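Local coordinates for protein endoglucanase family 5 (Clostridium acetobutylicum ATCC 824, PDB 6PZ7) that probably hydrolyses internal beta-1,4 linkages in cellulose and related plant polysaccharides as a broad-specificity family 5 endoglucanase, at residues A[84-89]-A[130-135]. Sequence-based numbering, arbitrary orientation. Where two conformers were deposited one is given.
Sequences EVVNYV and NRFKDY
V86 sets its methyls against two aromatic rings: CG2 meets the F132 ring alone, obliquely, 3.9 Å from CE1. Its CG1, anti to the backbone N (chi1 166°), reaches between the two rings, also obliquely, 4.1 Å from Y135 CE2 and equally near F132 CE1. One residue on, N87 makes the polar half of the contact. Y135 OH donates a hydrogen bond of 2.7 Å to N87 OD1, which sits at the edge of the tyrosine ring. The hydroxyl lies 35° out of the carbonyl plane. Amide and ring are turned 44° apart. In the (beta/alpha)8 barrel of this glycoside hydrolase family, the contact joins two consecutive outer helices, 76-91 and 111-132, the latter through F132 and the type I turn F132-Y135 that leads toward strand 139-142. The turn brings F132 and Y135 to the same neighbouring helix, where F132 also touches Q83 and the tyrosine hydroxyl has a second, weak hydrogen bond with Q83 NE2. Toward the barrel, V86 also packs on I58 of strand 55-58; the backbone O of Y135 accepts hydrogen bonds from R188 NH2 and N184 ND2.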
loop_
_atom_site.group_PDB
_atom_site.type_symbol
_atom_site.label_atom_id
_atom_site.label_comp_id
_atom_site.label_asym_id
_atom_site.label_seq_id
_atom_site.Cartn_x
_atom_site.Cartn_y
_atom_site.Cartn_z
ATOM N N GLU A 84 -13.362 12.846 -2.646
ATOM C CA GLU A 84 -12.690 14.067 -3.092
ATOM C C GLU A 84 -11.209 13.797 -3.372
ATOM O O GLU A 84 -10.642 14.254 -4.373
ATOM C CB GLU A 84 -12.813 15.188 -2.047
ATOM C CG GLU A 84 -14.188 15.768 -1.898
ATOM C CD GLU A 84 -14.317 16.852 -0.871
ATOM O OE1 GLU A 84 -13.386 17.127 -0.091
ATOM O OE2 GLU A 84 -15.395 17.504 -0.839
ATOM N N VAL A 85 -10.540 13.065 -2.471
ATOM C CA VAL A 85 -9.110 12.772 -2.594
ATOM C C VAL A 85 -8.858 11.799 -3.736
ATOM O O VAL A 85 -7.958 12.005 -4.557
ATOM C CB VAL A 85 -8.541 12.303 -1.244
ATOM C CG1 VAL A 85 -7.095 11.925 -1.420
ATOM C CG2 VAL A 85 -8.698 13.388 -0.201
ATOM N N VAL A 86 -9.672 10.751 -3.853
ATOM C CA VAL A 86 -9.605 9.878 -5.018
ATOM C C VAL A 86 -9.721 10.694 -6.294
ATOM O O VAL A 86 -8.964 10.482 -7.251
ATOM C CB VAL A 86 -10.684 8.792 -4.934
ATOM C CG1 VAL A 86 -10.866 8.082 -6.261
ATOM C CG2 VAL A 86 -10.357 7.826 -3.836
ATOM N N ASN A 87 -10.661 11.639 -6.343
ATOM C CA ASN A 87 -10.836 12.452 -7.537
ATOM C C ASN A 87 -9.630 13.310 -7.849
ATOM O O ASN A 87 -9.349 13.527 -9.033
ATOM C CB ASN A 87 -12.125 13.279 -7.488
ATOM C CG ASN A 87 -13.346 12.469 -7.884
ATOM O OD1 ASN A 87 -13.225 11.349 -8.408
ATOM N ND2 ASN A 87 -14.525 13.036 -7.660
ATOM N N TYR A 88 -8.914 13.849 -6.856
ATOM C CA TYR A 88 -7.699 14.603 -7.176
ATOM C C TYR A 88 -6.789 13.745 -8.049
ATOM O O TYR A 88 -6.180 14.222 -9.013
ATOM C CB TYR A 88 -6.927 15.014 -5.902
ATOM C CG TYR A 88 -7.600 15.912 -4.896
ATOM C CD1 TYR A 88 -8.584 16.813 -5.221
ATOM C CD2 TYR A 88 -7.199 15.851 -3.565
ATOM C CE1 TYR A 88 -9.172 17.605 -4.250
ATOM C CE2 TYR A 88 -7.777 16.623 -2.596
ATOM C CZ TYR A 88 -8.769 17.517 -2.944
ATOM O OH TYR A 88 -9.356 18.289 -1.951
ATOM N N VAL A 89 -6.597 12.488 -7.629
ATOM C CA VAL A 89 -5.684 11.571 -8.302
ATOM C C VAL A 89 -6.216 11.189 -9.689
ATOM O O VAL A 89 -5.506 11.251 -10.713
ATOM C CB VAL A 89 -5.448 10.330 -7.414
ATOM C CG1 VAL A 89 -4.573 9.319 -8.140
ATOM C CG2 VAL A 89 -4.800 10.728 -6.094
ATOM N N ASN A 130 -19.536 -0.141 -3.314
ATOM C CA ASN A 130 -20.708 0.472 -3.928
ATOM C C ASN A 130 -20.455 1.935 -4.272
ATOM O O ASN A 130 -20.816 2.396 -5.366
ATOM C CB ASN A 130 -21.906 0.303 -2.985
ATOM C CG ASN A 130 -23.159 1.002 -3.476
ATOM O OD1 ASN A 130 -23.611 1.995 -2.897
ATOM N ND2 ASN A 130 -23.706 0.510 -4.553
ATOM N N ARG A 131 -19.840 2.685 -3.348
ATOM C CA ARG A 131 -19.617 4.103 -3.594
ATOM C C ARG A 131 -18.716 4.321 -4.802
ATOM O O ARG A 131 -18.907 5.285 -5.566
ATOM C CB ARG A 131 -19.016 4.775 -2.355
ATOM C CG ARG A 131 -18.533 6.201 -2.600
ATOM C CD ARG A 131 -19.678 7.140 -2.995
ATOM N NE ARG A 131 -20.463 7.529 -1.825
ATOM C CZ ARG A 131 -20.314 8.676 -1.153
ATOM N NH1 ARG A 131 -19.403 9.573 -1.523
ATOM N NH2 ARG A 131 -21.083 8.913 -0.095
ATOM N N PHE A 132 -17.724 3.452 -4.992
ATOM C CA PHE A 132 -16.693 3.644 -6.006
ATOM C C PHE A 132 -16.864 2.757 -7.238
ATOM O O PHE A 132 -15.960 2.681 -8.076
ATOM C CB PHE A 132 -15.314 3.455 -5.344
ATOM C CG PHE A 132 -14.951 4.579 -4.402
ATOM C CD1 PHE A 132 -14.391 5.742 -4.916
ATOM C CD2 PHE A 132 -15.223 4.505 -3.061
ATOM C CE1 PHE A 132 -14.122 6.815 -4.082
ATOM C CE2 PHE A 132 -14.922 5.557 -2.220
ATOM C CZ PHE A 132 -14.396 6.735 -2.751
ATOM N N LYS A 133 -18.048 2.191 -7.433
ATOM C CA LYS A 133 -18.230 1.127 -8.418
ATOM C C LYS A 133 -18.088 1.604 -9.859
ATOM O O LYS A 133 -17.768 0.786 -10.744
ATOM C CB LYS A 133 -19.604 0.459 -8.237
ATOM C CG LYS A 133 -20.790 1.329 -8.605
ATOM C CD LYS A 133 -22.110 0.766 -8.060
ATOM C CE LYS A 133 -22.394 -0.611 -8.618
ATOM N NZ LYS A 133 -23.614 -1.214 -7.994
ATOM N N ASP A 134 -18.350 2.881 -10.133
ATOM C CA ASP A 134 -18.388 3.354 -11.512
ATOM C C ASP A 134 -17.056 3.878 -12.036
ATOM O O ASP A 134 -16.952 4.227 -13.214
ATOM C CB ASP A 134 -19.459 4.420 -11.703
ATOM C CG ASP A 134 -20.877 3.881 -11.621
ATOM O OD1 ASP A 134 -21.114 2.677 -11.826
ATOM O OD2 ASP A 134 -21.764 4.720 -11.402
ATOM N N TYR A 135 -16.022 3.949 -11.217
ATOM C CA TYR A 135 -14.701 4.366 -11.694
ATOM C C TYR A 135 -14.161 3.337 -12.691
ATOM O O TYR A 135 -14.447 2.131 -12.589
ATOM C CB TYR A 135 -13.730 4.532 -10.508
ATOM C CG TYR A 135 -13.980 5.805 -9.745
ATOM C CD1 TYR A 135 -14.939 5.870 -8.744
ATOM C CD2 TYR A 135 -13.261 6.979 -10.027
ATOM C CE1 TYR A 135 -15.204 7.072 -8.091
ATOM C CE2 TYR A 135 -13.514 8.154 -9.350
ATOM C CZ TYR A 135 -14.483 8.172 -8.387
ATOM O OH TYR A 135 -14.788 9.319 -7.688
#